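Local structure of glutathione s-transferase I (Zea mays, 1AXD) at residues Met10-Thr15 against Val168-Cys173. The protein conjugates glutathione to electrophilic substrates as a glutathione transferase of maize, and takes part in herbicide detoxification. Residues are numbered along the deposited sequence; the frame is centred on the assembly and turned at random.
Sequences MSWNLT and VSVTLC
The loop carrying S11 that leads into helix 14-24 of the thioredoxin-like N-terminal domain meets helix 168-174 of the helical C-terminal domain here, with W12 and T15 set against S169, V170 and C173. The placing at the glutathione site rests on S11 OG, which hydrogen-bonds the bound lactoylglutathione and also caps the turn into the helix: it accepts from N13 N at 3.1 Å (angle 152°) and weakly from L14 N. The backbones come closest at W12 and S169, whose CA atoms are 5.2 Å apart, and S169 OG approaches W12 O to 2.8 Å. CG of W12 sits between its backbone N and carbonyl carbon (chi1 56°), which carries the indole along the neighbouring helix. There V170 CG1 presses on CD1 at 3.5 Å, the two side chains crossing at about a right angle, while C173 SG approaches the six-membered ring obliquely, 3.7 Å from CE3. Helix 88-122 packs on the indole as well, through N110, L113 and I118. T15 OG1 donates to S11 O at 3.3 Å, 24° from the carbonyl plane, and T15 N grips the same oxygen. With alanine at T15, S11 O would probably keep the backbone donor but lose the hydroxyl, and a gap is likely to open toward S169, since T15 OG1 lies just 3.2 Å from S169 CB.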
# COMPACT_ATOMS: atom_id res chain seq x y z
N MET A 10 -1.83 -5.98 -20.67
CA MET A 10 -1.19 -4.69 -20.89
C MET A 10 -1.13 -3.82 -19.67
O MET A 10 -0.51 -2.77 -19.72
CB MET A 10 -1.87 -3.97 -22.05
CG MET A 10 -3.35 -3.76 -21.87
SD MET A 10 -4.10 -3.34 -23.43
CE MET A 10 -4.44 -4.94 -24.03
N SER A 11 -1.75 -4.24 -18.58
CA SER A 11 -1.74 -3.47 -17.35
C SER A 11 -0.59 -3.87 -16.49
O SER A 11 -0.43 -5.06 -16.24
CB SER A 11 -3.05 -3.68 -16.60
OG SER A 11 -2.89 -3.40 -15.22
N TRP A 12 0.20 -2.92 -16.03
CA TRP A 12 1.33 -3.29 -15.18
C TRP A 12 0.91 -3.70 -13.78
O TRP A 12 1.75 -4.15 -13.02
CB TRP A 12 2.45 -2.24 -15.19
CG TRP A 12 2.08 -0.86 -14.83
CD1 TRP A 12 1.77 -0.39 -13.59
CD2 TRP A 12 2.01 0.26 -15.72
NE1 TRP A 12 1.51 0.96 -13.65
CE2 TRP A 12 1.65 1.39 -14.94
CE3 TRP A 12 2.22 0.43 -17.09
CZ2 TRP A 12 1.49 2.67 -15.50
CZ3 TRP A 12 2.06 1.71 -17.65
CH2 TRP A 12 1.70 2.81 -16.84
N ASN A 13 -0.38 -3.63 -13.47
CA ASN A 13 -0.86 -4.06 -12.17
C ASN A 13 -1.14 -5.52 -12.19
O ASN A 13 -0.92 -6.19 -11.20
CB ASN A 13 -2.09 -3.27 -11.74
CG ASN A 13 -1.74 -1.86 -11.31
OD1 ASN A 13 -2.09 -0.90 -11.96
ND2 ASN A 13 -1.00 -1.73 -10.22
N LEU A 14 -1.55 -6.03 -13.33
CA LEU A 14 -1.84 -7.45 -13.48
C LEU A 14 -0.57 -8.19 -13.66
O LEU A 14 -0.48 -9.35 -13.27
CB LEU A 14 -2.73 -7.70 -14.68
CG LEU A 14 -3.64 -6.53 -14.99
CD1 LEU A 14 -4.47 -6.87 -16.18
CD2 LEU A 14 -4.54 -6.23 -13.83
N THR A 15 0.42 -7.55 -14.28
CA THR A 15 1.70 -8.20 -14.49
C THR A 15 2.49 -8.21 -13.21
O THR A 15 3.41 -8.98 -13.09
CB THR A 15 2.47 -7.64 -15.70
OG1 THR A 15 2.59 -6.21 -15.60
CG2 THR A 15 1.70 -7.96 -16.99
N VAL A 168 9.16 -5.29 -10.68
CA VAL A 168 9.42 -5.58 -12.07
C VAL A 168 8.49 -5.04 -13.10
O VAL A 168 8.97 -4.36 -13.99
CB VAL A 168 9.80 -7.08 -12.35
CG1 VAL A 168 10.69 -7.64 -11.23
CG2 VAL A 168 8.59 -7.94 -12.59
N SER A 169 7.18 -5.27 -12.96
CA SER A 169 6.19 -4.81 -13.96
C SER A 169 6.30 -3.34 -14.35
O SER A 169 6.13 -3.04 -15.52
CB SER A 169 4.76 -5.14 -13.53
OG SER A 169 4.43 -4.48 -12.32
N VAL A 170 6.54 -2.44 -13.40
CA VAL A 170 6.70 -1.03 -13.77
C VAL A 170 8.07 -0.77 -14.32
O VAL A 170 8.19 0.05 -15.21
CB VAL A 170 6.47 -0.06 -12.59
CG1 VAL A 170 4.98 -0.02 -12.21
CG2 VAL A 170 7.34 -0.43 -11.39
N THR A 171 9.09 -1.45 -13.80
CA THR A 171 10.45 -1.23 -14.27
C THR A 171 10.66 -1.76 -15.63
O THR A 171 11.40 -1.16 -16.39
CB THR A 171 11.50 -1.77 -13.29
OG1 THR A 171 11.20 -1.28 -11.98
CG2 THR A 171 12.90 -1.25 -13.65
N LEU A 172 9.99 -2.85 -15.98
CA LEU A 172 10.12 -3.39 -17.33
C LEU A 172 9.61 -2.35 -18.29
O LEU A 172 10.22 -2.15 -19.33
CB LEU A 172 9.30 -4.67 -17.49
CG LEU A 172 10.04 -5.96 -17.13
CD1 LEU A 172 9.11 -7.18 -17.30
CD2 LEU A 172 11.25 -6.07 -18.05
N CYS A 173 8.52 -1.67 -17.94
CA CYS A 173 7.96 -0.63 -18.79
C CYS A 173 8.94 0.47 -18.92
O CYS A 173 9.19 0.92 -20.02
CB CYS A 173 6.66 -0.10 -18.21
SG CYS A 173 5.25 -1.16 -18.48